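Local coordinates for protein putative glutathione S-transferase (Sinorhizobium meliloti, PDB 4MDC) that probably transfers glutathione to electrophilic substrates as a homodimeric glutathione S-transferase, at residues 28-33 with 51-56; 38-43 with 231-236; 130-135 with 165-170; 203-208 with 239-244. All coordinates share one frame; numbering follows the deposited sequence. Where two conformers were deposited one is given.

Contact 1: 28-33 with 51-56; sequences HHPMSP and LSEEQP
The imidazole of His29 points into the loop that follows strand 50-53. Its CG lies anti to the backbone N (chi1 -165°), which brings the ring to Glu54, Gln55 and Pro56. The rim of the ring faces this loop. Glu54 O sits in the ring plane, 3.4 Å from CD2 of His29, and the amide of Gln55 also comes up at the edge. Ring and amide are nearly perpendicular, and NE2 of His29 is 3.3 Å from OE1 of Gln55. Pro56 CD touches CD2 of the same ring. On one face lies CD of Pro30, and ND1 accepts a 3.0 Å bond from Met31 N, which ties the ring to its own turn. With an alanine here, Met31 N would probably lose this acceptor and a gap would open beside Pro56.

His28 holds the backbones together. Its N donates to Ser52 O at 3.0 Å, and its O accepts from Glu54 N at 2.8 Å. Its ring has CD2 of Leu51 over one face. The extended Glu53 side chain crosses Pro30 and receives Gln55 NE2 on OE2, while the carboxylate of Glu54 turns elsewhere, to Arg60.

The parallel pairing joins strands 25-28 and 50-53, with helix 33-44 between them in sequence. This is the first beta-alpha-beta unit of the thioredoxin-like N-terminal domain of glutathione S-transferases.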
loop_
_atom_site.group_PDB
_atom_site.type_symbol
_atom_site.label_atom_id
_atom_site.label_comp_id
_atom_site.label_asym_id
_atom_site.label_seq_id
_atom_site.Cartn_x
_atom_site.Cartn_y
_atom_site.Cartn_z
ATOM N N HIS B 28 -6.383 -16.449 3.430
ATOM C CA HIS B 28 -7.068 -15.605 2.467
ATOM C C HIS B 28 -8.555 -15.508 2.821
ATOM O O HIS B 28 -9.042 -16.204 3.702
ATOM C CB HIS B 28 -6.932 -16.228 1.082
ATOM C CG HIS B 28 -7.882 -17.354 0.856
ATOM N ND1 HIS B 28 -8.969 -17.245 0.023
ATOM C CD2 HIS B 28 -7.999 -18.564 1.465
ATOM C CE1 HIS B 28 -9.673 -18.356 0.067
ATOM N NE2 HIS B 28 -9.111 -19.173 0.941
ATOM N N HIS B 29 -9.254 -14.655 2.096
ATOM C CA HIS B 29 -10.697 -14.630 2.072
ATOM C C HIS B 29 -11.170 -14.478 0.626
ATOM O O HIS B 29 -10.639 -13.705 -0.152
ATOM C CB HIS B 29 -11.285 -13.492 2.940
ATOM C CG HIS B 29 -12.764 -13.671 3.201
ATOM N ND1 HIS B 29 -13.733 -13.305 2.288
ATOM C CD2 HIS B 29 -13.428 -14.239 4.232
ATOM C CE1 HIS B 29 -14.940 -13.629 2.755
ATOM N NE2 HIS B 29 -14.780 -14.191 3.937
ATOM N N PRO B 30 -12.245 -15.178 0.259
ATOM C CA PRO B 30 -12.705 -15.110 -1.107
ATOM C C PRO B 30 -13.051 -13.689 -1.583
ATOM O O PRO B 30 -12.979 -13.428 -2.779
ATOM C CB PRO B 30 -13.994 -15.975 -1.059
ATOM C CG PRO B 30 -13.761 -16.910 0.063
ATOM C CD PRO B 30 -12.877 -16.262 1.046
HETATM N N MSE B 31 -13.525 -12.825 -0.665
HETATM C CA MSE B 31 -14.026 -11.503 -0.980
HETATM C C MSE B 31 -12.938 -10.442 -0.786
HETATM O O MSE B 31 -13.231 -9.251 -0.736
HETATM C CB MSE B 31 -15.287 -11.127 -0.241
HETATM C CG MSE B 31 -16.424 -12.110 -0.639
HETATM SE SE MSE B 31 -17.160 -11.639 -2.411
HETATM C CE MSE B 31 -16.238 -12.921 -3.614
ATOM N N SER B 32 -11.706 -10.914 -0.675
ATOM C CA SER B 32 -10.508 -10.068 -0.645
ATOM C C SER B 32 -9.832 -9.981 -2.034
ATOM O O SER B 32 -9.255 -10.989 -2.505
ATOM C CB SER B 32 -9.538 -10.603 0.396
ATOM O OG SER B 32 -8.176 -10.166 0.226
ATOM N N PRO B 33 -9.844 -8.792 -2.677
ATOM C CA PRO B 33 -9.174 -8.692 -3.965
ATOM C C PRO B 33 -7.648 -9.003 -3.897
ATOM O O PRO B 33 -7.124 -9.687 -4.780
ATOM C CB PRO B 33 -9.404 -7.235 -4.348
ATOM C CG PRO B 33 -10.773 -6.983 -3.791
ATOM C CD PRO B 33 -10.668 -7.596 -2.417
ATOM N N LEU B 51 -5.145 -23.547 0.754
ATOM C CA LEU B 51 -5.875 -22.317 1.060
ATOM C C LEU B 51 -6.483 -22.444 2.437
ATOM O O LEU B 51 -7.154 -23.437 2.745
ATOM C CB LEU B 51 -6.933 -22.029 -0.011
ATOM C CG LEU B 51 -6.474 -21.812 -1.459
ATOM C CD1 LEU B 51 -7.654 -21.668 -2.450
ATOM C CD2 LEU B 51 -5.550 -20.604 -1.580
ATOM N N SER B 52 -6.283 -21.441 3.262
ATOM C CA SER B 52 -6.869 -21.417 4.580
ATOM C C SER B 52 -7.667 -20.113 4.765
ATOM O O SER B 52 -7.114 -19.016 4.804
ATOM C CB SER B 52 -5.765 -21.565 5.596
ATOM O OG SER B 52 -6.309 -21.678 6.878
ATOM N N GLU B 53 -8.968 -20.254 4.875
ATOM C CA GLU B 53 -9.862 -19.120 4.919
ATOM C C GLU B 53 -9.812 -18.448 6.281
ATOM O O GLU B 53 -9.846 -19.115 7.330
ATOM C CB GLU B 53 -11.299 -19.539 4.575
ATOM C CG GLU B 53 -12.205 -18.317 4.378
ATOM C CD GLU B 53 -13.588 -18.666 3.861
ATOM O OE1 GLU B 53 -13.722 -19.522 2.978
ATOM O OE2 GLU B 53 -14.546 -17.998 4.282
ATOM N N GLU B 54 -9.699 -17.127 6.288
ATOM C CA GLU B 54 -9.663 -16.339 7.547
ATOM C C GLU B 54 -10.679 -15.203 7.469
ATOM O O GLU B 54 -10.860 -14.650 6.407
ATOM C CB GLU B 54 -8.273 -15.769 7.755
ATOM C CG GLU B 54 -7.269 -16.807 8.246
ATOM C CD GLU B 54 -7.582 -17.360 9.650
ATOM O OE1 GLU B 54 -8.187 -16.641 10.475
ATOM O OE2 GLU B 54 -7.215 -18.520 9.919
ATOM N N GLN B 55 -11.271 -14.769 8.557
ATOM C CA GLN B 55 -12.225 -13.634 8.465
ATOM C C GLN B 55 -11.458 -12.287 8.691
ATOM O O GLN B 55 -10.922 -12.084 9.769
ATOM C CB GLN B 55 -13.342 -13.887 9.470
ATOM C CG GLN B 55 -14.070 -15.243 9.224
ATOM C CD GLN B 55 -14.531 -15.454 7.747
ATOM O OE1 GLN B 55 -15.164 -14.565 7.162
ATOM N NE2 GLN B 55 -14.207 -16.627 7.137
ATOM N N PRO B 56 -11.382 -11.384 7.665
ATOM C CA PRO B 56 -10.579 -10.125 7.789
ATOM C C PRO B 56 -10.998 -9.266 9.004
ATOM O O PRO B 56 -10.151 -8.604 9.614
ATOM C CB PRO B 56 -10.880 -9.351 6.472
ATOM C CG PRO B 56 -11.323 -10.393 5.522
ATOM C CD PRO B 56 -12.043 -11.451 6.347
#

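Contact 2: 38-43 with 231-236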
loop_
_atom_site.group_PDB
_atom_site.type_symbol
_atom_site.label_atom_id
_atom_site.label_comp_id
_atom_site.label_asym_id
_atom_site.label_seq_id
_atom_site.Cartn_x
_atom_site.Cartn_y
_atom_site.Cartn_z
ATOM N N VAL B 38 -3.148 -12.698 -5.465
ATOM C CA VAL B 38 -2.108 -13.672 -5.157
ATOM C C VAL B 38 -2.420 -15.065 -5.655
ATOM O O VAL B 38 -1.595 -15.729 -6.239
ATOM C CB VAL B 38 -1.784 -13.662 -3.660
ATOM C CG1 VAL B 38 -0.815 -14.774 -3.312
ATOM C CG2 VAL B 38 -1.127 -12.322 -3.328
ATOM N N ARG B 39 -3.661 -15.498 -5.478
ATOM C CA ARG B 39 -4.051 -16.768 -6.024
ATOM C C ARG B 39 -3.822 -16.867 -7.530
ATOM O O ARG B 39 -3.422 -17.927 -8.043
ATOM C CB ARG B 39 -5.509 -17.087 -5.683
ATOM C CG ARG B 39 -5.700 -17.471 -4.229
ATOM C CD ARG B 39 -7.168 -17.406 -3.840
ATOM N NE ARG B 39 -7.951 -18.456 -4.466
ATOM C CZ ARG B 39 -9.276 -18.539 -4.372
ATOM N NH1 ARG B 39 -9.977 -17.576 -3.761
ATOM N NH2 ARG B 39 -9.912 -19.565 -4.956
ATOM N N LEU B 40 -4.162 -15.803 -8.252
ATOM C CA LEU B 40 -3.990 -15.778 -9.672
ATOM C C LEU B 40 -2.542 -15.897 -10.067
ATOM O O LEU B 40 -2.220 -16.640 -11.030
ATOM C CB LEU B 40 -4.616 -14.526 -10.295
ATOM C CG LEU B 40 -6.141 -14.424 -10.298
ATOM C CD1 LEU B 40 -6.581 -13.020 -10.717
ATOM C CD2 LEU B 40 -6.749 -15.467 -11.218
ATOM N N ILE B 41 -1.671 -15.195 -9.361
ATOM C CA ILE B 41 -0.248 -15.349 -9.621
ATOM C C ILE B 41 0.245 -16.787 -9.412
ATOM O O ILE B 41 0.919 -17.365 -10.289
ATOM C CB ILE B 41 0.626 -14.407 -8.764
ATOM C CG1 ILE B 41 0.225 -12.949 -9.006
ATOM C CG2 ILE B 41 2.067 -14.677 -9.092
ATOM C CD1 ILE B 41 0.779 -12.045 -7.930
ATOM N N LEU B 42 -0.152 -17.361 -8.286
ATOM C CA LEU B 42 0.220 -18.737 -7.945
ATOM C C LEU B 42 -0.281 -19.717 -9.018
ATOM O O LEU B 42 0.509 -20.554 -9.461
ATOM C CB LEU B 42 -0.255 -19.094 -6.555
ATOM C CG LEU B 42 0.377 -18.371 -5.368
ATOM C CD1 LEU B 42 -0.444 -18.527 -4.092
ATOM C CD2 LEU B 42 1.789 -18.900 -5.148
ATOM N N SER B 43 -1.535 -19.588 -9.475
ATOM C CA SER B 43 -2.043 -20.425 -10.571
ATOM C C SER B 43 -1.341 -20.230 -11.914
ATOM O O SER B 43 -1.011 -21.206 -12.584
ATOM C CB SER B 43 -3.562 -20.253 -10.795
ATOM O OG SER B 43 -4.201 -20.567 -9.625
ATOM N N ARG B 231 -10.368 -20.168 -13.137
ATOM C CA ARG B 231 -11.393 -21.221 -12.933
ATOM C C ARG B 231 -11.732 -21.427 -11.442
ATOM O O ARG B 231 -12.908 -21.484 -11.091
ATOM C CB ARG B 231 -10.977 -22.520 -13.574
ATOM C CG ARG B 231 -11.175 -22.519 -15.075
ATOM C CD ARG B 231 -10.642 -23.770 -15.760
ATOM N NE ARG B 231 -10.655 -23.494 -17.195
ATOM C CZ ARG B 231 -9.842 -24.048 -18.090
ATOM N NH1 ARG B 231 -8.917 -24.923 -17.714
ATOM N NH2 ARG B 231 -9.945 -23.700 -19.371
ATOM N N PRO B 232 -10.732 -21.538 -10.560
ATOM C CA PRO B 232 -11.078 -21.634 -9.133
ATOM C C PRO B 232 -11.854 -20.430 -8.560
ATOM O O PRO B 232 -12.697 -20.597 -7.682
ATOM C CB PRO B 232 -9.748 -21.827 -8.430
ATOM C CG PRO B 232 -8.748 -22.157 -9.525
ATOM C CD PRO B 232 -9.264 -21.494 -10.766
ATOM N N LEU B 233 -11.595 -19.222 -9.063
ATOM C CA LEU B 233 -12.345 -18.066 -8.634
ATOM C C LEU B 233 -13.822 -18.144 -9.058
ATOM O O LEU B 233 -14.698 -17.748 -8.300
ATOM C CB LEU B 233 -11.732 -16.761 -9.151
ATOM C CG LEU B 233 -10.277 -16.501 -8.803
ATOM C CD1 LEU B 233 -9.846 -15.095 -9.247
ATOM C CD2 LEU B 233 -10.038 -16.683 -7.312
ATOM N N LEU B 234 -14.067 -18.599 -10.290
ATOM C CA LEU B 234 -15.445 -18.648 -10.792
ATOM C C LEU B 234 -16.231 -19.802 -10.148
ATOM O O LEU B 234 -17.451 -19.711 -10.093
ATOM C CB LEU B 234 -15.466 -18.788 -12.293
ATOM C CG LEU B 234 -14.794 -17.630 -13.081
ATOM C CD1 LEU B 234 -15.005 -17.899 -14.549
ATOM C CD2 LEU B 234 -15.326 -16.274 -12.713
ATOM N N ALA B 235 -15.515 -20.815 -9.660
ATOM C CA ALA B 235 -16.158 -21.997 -9.022
ATOM C C ALA B 235 -16.456 -21.731 -7.554
ATOM O O ALA B 235 -17.347 -22.305 -6.986
ATOM C CB ALA B 235 -15.277 -23.232 -9.159
ATOM N N GLU B 236 -15.728 -20.760 -7.000
ATOM C CA GLU B 236 -15.737 -20.427 -5.580
ATOM C C GLU B 236 -17.091 -19.861 -5.153
ATOM O O GLU B 236 -17.700 -19.089 -5.884
ATOM C CB GLU B 236 -14.734 -19.281 -5.352
ATOM C CG GLU B 236 -14.430 -19.050 -3.933
ATOM C CD GLU B 236 -13.080 -18.454 -3.768
ATOM O OE1 GLU B 236 -12.913 -17.242 -4.083
ATOM O OE2 GLU B 236 -12.245 -19.249 -3.315
#
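The guanidinium of Arg39 reaches from helix 33-44 to the carboxylate of Glu236, just past the end of helix 231-235. The two side chains come from opposite directions, and their flat groups are turned 50° apart. NH1 of Arg39 bonds both oxygens, OE1 of Glu236 at 3.0 Å and OE2 at 2.9 Å. Both oxygens use their syn lone pairs for it. NH2 of Arg39 adds a third bond, to OE2 of Glu236, but from above the carboxylate plane. OE2 therefore takes two donors from one arginine.

Leu233 runs alongside Arg39 in the opposite direction. Its CD2 sits over the centre of one guanidinium face, 3.6 Å from CZ of Arg39. The bend at chi3 (70°) turns the end of the arginine toward the carboxylate. The other branch of Leu233 serves Leu40: the two leucines cross at about a right angle, with CD1 of Leu233 3.7 Å from CD2 of Leu40. A leucine in place of Arg39 would probably leave Glu236 without three of its bonds and Leu233 CD2 without the flat group it lies against.

OE1 of Glu236 has a second charged partner in Arg36, one turn earlier on helix 33-44. The two short helical segments run at 137° to each other, with axes 10.9 Å apart. Behind this face, helix 33-44 packs on strand 25-28 and helix 86-96, and touches helix 191-205 through Ile41.

Contact 3: 130-135 with 165-170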
loop_
_atom_site.group_PDB
_atom_site.type_symbol
_atom_site.label_atom_id
_atom_site.label_comp_id
_atom_site.label_asym_id
_atom_site.label_seq_id
_atom_site.Cartn_x
_atom_site.Cartn_y
_atom_site.Cartn_z
ATOM N N ALA B 130 -9.993 1.053 -1.131
ATOM C CA ALA B 130 -10.443 2.038 -0.135
ATOM C C ALA B 130 -11.692 2.775 -0.551
ATOM O O ALA B 130 -12.603 2.999 0.292
ATOM C CB ALA B 130 -9.346 3.059 0.168
ATOM N N ASP B 131 -11.779 3.110 -1.840
ATOM C CA ASP B 131 -12.874 3.952 -2.345
ATOM C C ASP B 131 -14.150 3.140 -2.445
ATOM O O ASP B 131 -15.233 3.646 -2.277
ATOM C CB ASP B 131 -12.612 4.433 -3.776
ATOM C CG ASP B 131 -11.571 5.531 -3.864
ATOM O OD1 ASP B 131 -11.188 6.056 -2.803
ATOM O OD2 ASP B 131 -11.162 5.827 -5.011
ATOM N N VAL B 132 -13.999 1.861 -2.733
ATOM C CA VAL B 132 -15.159 1.003 -3.065
ATOM C C VAL B 132 -15.186 -0.355 -2.318
ATOM O O VAL B 132 -16.106 -0.638 -1.533
ATOM C CB VAL B 132 -15.193 0.668 -4.562
ATOM C CG1 VAL B 132 -16.388 -0.269 -4.884
ATOM C CG2 VAL B 132 -15.307 1.916 -5.416
ATOM N N THR B 133 -14.193 -1.204 -2.569
ATOM C CA THR B 133 -14.390 -2.619 -2.350
ATOM C C THR B 133 -14.399 -2.988 -0.888
ATOM O O THR B 133 -15.271 -3.746 -0.414
ATOM C CB THR B 133 -13.329 -3.424 -3.123
ATOM O OG1 THR B 133 -13.150 -2.881 -4.444
ATOM C CG2 THR B 133 -13.810 -4.843 -3.307
ATOM N N ARG B 134 -13.430 -2.502 -0.127
ATOM C CA ARG B 134 -13.393 -2.830 1.309
ATOM C C ARG B 134 -14.666 -2.394 2.097
ATOM O O ARG B 134 -15.314 -3.239 2.768
ATOM C CB ARG B 134 -12.117 -2.259 1.958
ATOM C CG ARG B 134 -12.098 -2.432 3.463
ATOM C CD ARG B 134 -10.743 -2.138 4.088
ATOM N NE ARG B 134 -10.313 -0.730 3.951
ATOM C CZ ARG B 134 -9.285 -0.267 3.210
ATOM N NH1 ARG B 134 -9.036 1.037 3.229
ATOM N NH2 ARG B 134 -8.537 -1.049 2.437
ATOM N N PRO B 135 -15.085 -1.123 1.975
ATOM C CA PRO B 135 -16.326 -0.783 2.686
ATOM C C PRO B 135 -17.600 -1.520 2.201
ATOM O O PRO B 135 -18.481 -1.858 3.000
ATOM C CB PRO B 135 -16.475 0.730 2.472
ATOM C CG PRO B 135 -15.480 1.121 1.408
ATOM C CD PRO B 135 -14.409 0.058 1.370
ATOM N N SER B 165 -21.261 4.967 -5.297
ATOM C CA SER B 165 -21.074 6.166 -6.115
ATOM C C SER B 165 -19.630 6.265 -6.640
ATOM O O SER B 165 -19.380 6.998 -7.604
ATOM C CB SER B 165 -21.407 7.448 -5.333
ATOM O OG SER B 165 -20.351 7.779 -4.423
ATOM N N ASN B 166 -18.684 5.560 -6.012
ATOM C CA ASN B 166 -17.273 5.627 -6.447
ATOM C C ASN B 166 -16.902 4.600 -7.530
ATOM O O ASN B 166 -15.792 4.629 -8.080
ATOM C CB ASN B 166 -16.351 5.442 -5.248
ATOM C CG ASN B 166 -16.327 6.662 -4.329
ATOM O OD1 ASN B 166 -16.550 7.765 -4.763
ATOM N ND2 ASN B 166 -16.101 6.442 -3.046
ATOM N N ILE B 167 -17.816 3.667 -7.807
ATOM C CA ILE B 167 -17.558 2.594 -8.736
ATOM C C ILE B 167 -17.343 3.113 -10.134
ATOM O O ILE B 167 -16.412 2.672 -10.813
ATOM C CB ILE B 167 -18.670 1.559 -8.729
ATOM C CG1 ILE B 167 -18.619 0.770 -7.452
ATOM C CG2 ILE B 167 -18.557 0.580 -9.908
ATOM C CD1 ILE B 167 -19.838 -0.085 -7.230
ATOM N N ARG B 168 -18.167 4.043 -10.577
ATOM C CA ARG B 168 -18.114 4.421 -11.965
ATOM C C ARG B 168 -16.744 5.009 -12.380
ATOM O O ARG B 168 -16.228 4.691 -13.443
ATOM C CB ARG B 168 -19.213 5.378 -12.319
ATOM C CG ARG B 168 -19.253 5.587 -13.832
ATOM C CD ARG B 168 -20.442 6.415 -14.219
ATOM N NE ARG B 168 -20.864 6.211 -15.605
ATOM C CZ ARG B 168 -20.951 7.177 -16.516
ATOM N NH1 ARG B 168 -20.588 8.423 -16.207
ATOM N NH2 ARG B 168 -21.397 6.905 -17.756
ATOM N N GLN B 169 -16.187 5.833 -11.521
ATOM C CA GLN B 169 -14.883 6.416 -11.834
ATOM C C GLN B 169 -13.817 5.340 -12.103
ATOM O O GLN B 169 -13.035 5.457 -13.036
ATOM C CB GLN B 169 -14.451 7.307 -10.661
ATOM C CG GLN B 169 -13.002 7.750 -10.731
ATOM C CD GLN B 169 -12.346 8.182 -9.386
ATOM O OE1 GLN B 169 -12.984 8.270 -8.330
ATOM N NE2 GLN B 169 -11.041 8.456 -9.456
ATOM N N HIS B 170 -13.808 4.312 -11.262
ATOM C CA HIS B 170 -12.934 3.165 -11.408
ATOM C C HIS B 170 -13.167 2.324 -12.640
ATOM O O HIS B 170 -12.228 2.008 -13.332
ATOM C CB HIS B 170 -12.962 2.325 -10.110
ATOM C CG HIS B 170 -12.262 3.017 -9.006
ATOM N ND1 HIS B 170 -10.895 3.144 -9.015
ATOM C CD2 HIS B 170 -12.705 3.756 -7.956
ATOM C CE1 HIS B 170 -10.522 3.833 -7.960
ATOM N NE2 HIS B 170 -11.597 4.213 -7.305
#
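The ring of His170 meets the carboxylate of Asp131 at its edge. OD2 of Asp131 lies almost exactly in the ring plane and is 2.8 Å from NE2 of His170. The bond is nearly straight, with an angle of 165° at the hydrogen. The carboxylate is not coplanar with the ring; the two planes are 50° apart, and OD2 uses its anti lone pair, away from OD1. Val132 CG2 approaches the same ring obliquely, at CD2. The ring of Trp123 also meets His170, at an incline.

The second flat group is the amide of Asn166. Its ND2 gives a 3.0 Å bond to the main-chain O of Asp131, which lies in the amide plane. The carbonyl is met well off its axis. The first torsion of Asn166 sets the amide beside the backbone N and aims it at helix 111-145. This helix has a pi-type turn at 130-133 and a kink where the N of Pro135 has no bond to the turn before. Pro135, four residues on, has no N-H to give to Asp131 O, and ND2 of Asn166 supplies a donor.

Val132 packs beside the polar pairs. Its CG2 slides past Asn166 CB at 3.7 Å, while its CG1 packs on CG1 of Ile167 at 3.6 Å.

OD2 of Asp131 also makes a salt bridge to Lys127, so it is shared between a lysine and a histidine. The carboxylate would probably favour the charged form of His170, and Lys127 on the same oxygen would temper that. The chemistry joins the kinked part of helix 111-145 to the start of helix 167-180 through both side-chain and main-chain acceptors.

Contact 4: 203-208 with 239-244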
loop_
_atom_site.group_PDB
_atom_site.type_symbol
_atom_site.label_atom_id
_atom_site.label_comp_id
_atom_site.label_asym_id
_atom_site.label_seq_id
_atom_site.Cartn_x
_atom_site.Cartn_y
_atom_site.Cartn_z
ATOM N N LEU B 203 -16.466 -7.497 -6.907
ATOM C CA LEU B 203 -17.592 -6.639 -7.160
ATOM C C LEU B 203 -18.622 -7.350 -8.036
ATOM O O LEU B 203 -19.825 -7.184 -7.814
ATOM C CB LEU B 203 -17.155 -5.314 -7.759
ATOM C CG LEU B 203 -16.311 -4.520 -6.746
ATOM C CD1 LEU B 203 -15.659 -3.311 -7.418
ATOM C CD2 LEU B 203 -17.141 -4.069 -5.582
ATOM N N ASP B 204 -18.144 -8.105 -9.038
ATOM C CA ASP B 204 -19.056 -8.778 -9.964
ATOM C C ASP B 204 -19.776 -9.893 -9.280
ATOM O O ASP B 204 -21.001 -10.065 -9.518
ATOM C CB ASP B 204 -18.302 -9.277 -11.193
ATOM C CG ASP B 204 -19.248 -9.611 -12.372
ATOM O OD1 ASP B 204 -20.159 -8.811 -12.677
ATOM O OD2 ASP B 204 -19.034 -10.712 -12.923
ATOM N N TYR B 205 -19.118 -10.634 -8.395
ATOM C CA TYR B 205 -19.801 -11.674 -7.572
ATOM C C TYR B 205 -21.017 -11.054 -6.877
ATOM O O TYR B 205 -22.135 -11.637 -6.811
ATOM C CB TYR B 205 -18.860 -12.168 -6.492
ATOM C CG TYR B 205 -19.384 -13.334 -5.692
ATOM C CD1 TYR B 205 -20.314 -13.161 -4.675
ATOM C CD2 TYR B 205 -18.908 -14.631 -5.945
ATOM C CE1 TYR B 205 -20.753 -14.272 -3.925
ATOM C CE2 TYR B 205 -19.364 -15.735 -5.234
ATOM C CZ TYR B 205 -20.307 -15.542 -4.246
ATOM O OH TYR B 205 -20.735 -16.625 -3.523
ATOM N N LEU B 206 -20.824 -9.862 -6.352
ATOM C CA LEU B 206 -21.880 -9.154 -5.616
ATOM C C LEU B 206 -22.920 -8.428 -6.505
ATOM O O LEU B 206 -23.828 -7.804 -5.984
ATOM C CB LEU B 206 -21.222 -8.150 -4.660
ATOM C CG LEU B 206 -20.465 -8.762 -3.472
ATOM C CD1 LEU B 206 -19.631 -7.701 -2.772
ATOM C CD2 LEU B 206 -21.443 -9.400 -2.492
ATOM N N GLY B 207 -22.715 -8.467 -7.816
ATOM C CA GLY B 207 -23.613 -7.829 -8.760
ATOM C C GLY B 207 -23.558 -6.319 -8.772
ATOM O O GLY B 207 -24.512 -5.669 -9.143
ATOM N N GLU B 208 -22.419 -5.761 -8.381
ATOM C CA GLU B 208 -22.281 -4.322 -8.218
ATOM C C GLU B 208 -21.827 -3.568 -9.487
ATOM O O GLU B 208 -21.779 -2.346 -9.475
ATOM C CB GLU B 208 -21.303 -4.016 -7.071
ATOM C CG GLU B 208 -21.751 -4.583 -5.735
ATOM C CD GLU B 208 -22.822 -3.737 -5.041
ATOM O OE1 GLU B 208 -23.132 -2.603 -5.487
ATOM O OE2 GLU B 208 -23.355 -4.214 -4.026
ATOM N N ARG B 239 -19.686 -18.284 1.765
ATOM C CA ARG B 239 -20.691 -18.792 2.690
ATOM C C ARG B 239 -21.798 -17.760 2.902
ATOM O O ARG B 239 -21.536 -16.640 3.255
ATOM C CB ARG B 239 -20.006 -19.226 4.016
ATOM C CG ARG B 239 -20.926 -19.879 5.031
ATOM C CD ARG B 239 -20.141 -20.849 5.951
ATOM N NE ARG B 239 -20.849 -21.218 7.170
ATOM C CZ ARG B 239 -21.935 -21.978 7.174
ATOM N NH1 ARG B 239 -22.441 -22.399 6.025
ATOM N NH2 ARG B 239 -22.523 -22.286 8.315
ATOM N N GLY B 240 -23.057 -18.168 2.671
ATOM C CA GLY B 240 -24.229 -17.304 2.905
ATOM C C GLY B 240 -24.494 -16.179 1.895
ATOM O O GLY B 240 -25.319 -15.310 2.134
ATOM N N VAL B 241 -23.794 -16.181 0.768
ATOM C CA VAL B 241 -24.042 -15.186 -0.283
ATOM C C VAL B 241 -23.995 -15.839 -1.630
ATOM O O VAL B 241 -22.936 -16.308 -2.067
ATOM C CB VAL B 241 -22.995 -14.027 -0.254
ATOM C CG1 VAL B 241 -23.380 -12.896 -1.210
ATOM C CG2 VAL B 241 -22.868 -13.512 1.169
ATOM N N THR B 242 -25.087 -15.721 -2.345
ATOM C CA THR B 242 -25.212 -16.228 -3.686
ATOM C C THR B 242 -24.692 -15.226 -4.692
ATOM O O THR B 242 -25.091 -14.072 -4.646
ATOM C CB THR B 242 -26.704 -16.500 -3.943
ATOM O OG1 THR B 242 -27.112 -17.316 -2.867
ATOM C CG2 THR B 242 -26.964 -17.191 -5.273
ATOM N N PRO B 243 -23.869 -15.680 -5.626
ATOM C CA PRO B 243 -23.390 -14.717 -6.611
ATOM C C PRO B 243 -24.493 -14.310 -7.582
ATOM O O PRO B 243 -25.452 -15.040 -7.780
ATOM C CB PRO B 243 -22.320 -15.508 -7.357
ATOM C CG PRO B 243 -22.748 -16.936 -7.226
ATOM C CD PRO B 243 -23.367 -17.035 -5.869
ATOM N N VAL B 244 -24.258 -13.198 -8.276
ATOM C CA VAL B 244 -25.117 -12.802 -9.409
ATOM C C VAL B 244 -25.082 -13.914 -10.493
ATOM O O VAL B 244 -24.095 -14.628 -10.629
ATOM C CB VAL B 244 -24.659 -11.428 -9.961
ATOM C CG1 VAL B 244 -23.403 -11.513 -10.812
ATOM C CG2 VAL B 244 -25.768 -10.728 -10.687
HETATM O O HOH W 1 -24.418 -11.492 -5.139
#
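Tyr205 bonds segment 239-244 at two places, through its hydroxyl and its backbone O. The hydroxyl donates to Val241 O at 2.7 Å, almost straight along the carbonyl, whose oxygen lies at the ring edge and in its plane. The same OH is also bonded to Val238 N, so it has two partners. At the backbone, Tyr205 O accepts from Val244 N at 3.0 Å. A water gives a further bond to Tyr205 O and another to Thr242 O, bridging the two segments.

Tyr205 O belongs to the end of helix 191-205. Gly207, with positive phi (72°), closes the helix in a Schellman motif: its N bonds back to Asp204 O and Glu208 N to Leu203 O. The segment 239-244 has no regular structure. It follows helix 231-235 and lies along this helix end, within the all-helical C-terminal part of the glutathione S-transferase fold.

CB of Pro243 sits over the centre of the Tyr205 ring. It is 3.6 Å from the ring centroid and only 10° off the ring normal, a CH-pi contact. Chi1 of Tyr205 (-173°) sends the ring along segment 239-244, with its OH reaching past Pro243 CD. The rings of Tyr205 and Tyr247 meet edge-to-face.

Val241 CG1 fits against CE1 of Tyr205 at 4.0 Å and touches Leu206 CD2. Farther along, Val244 comes down on the helix end, with its CB 3.9 Å from CA of Gly207. Asp204 turns its carboxylate elsewhere, to His246 and Trp211. Leu206 and Val241 both continue onto Ile141 of helix 111-145.

Overall arrangement
Contact 1 lies within the thioredoxin-like N-terminal domain, and contacts 3 and 4 lie in the helical C-terminal part. Contact 2 joins the two, pairing helix 33-44 with helix 231-235. Along the chain contact 2 crosses both contact 1 and contact 4, and contact 3 is nested inside its loop. Contacts 1 and 2 have centres 12 Å apart and touch, as Pro30 meets Glu236. Contact 4 touches all the others: Met31 and Glu236 both pack on Tyr205, and Leu203 packs on Val132. Contacts 2 and 3 are 23 Å apart between centres and do not touch. The two domains thus meet at several places, through contact 2 and through the packing of 28-33 on contacts 3 and 4.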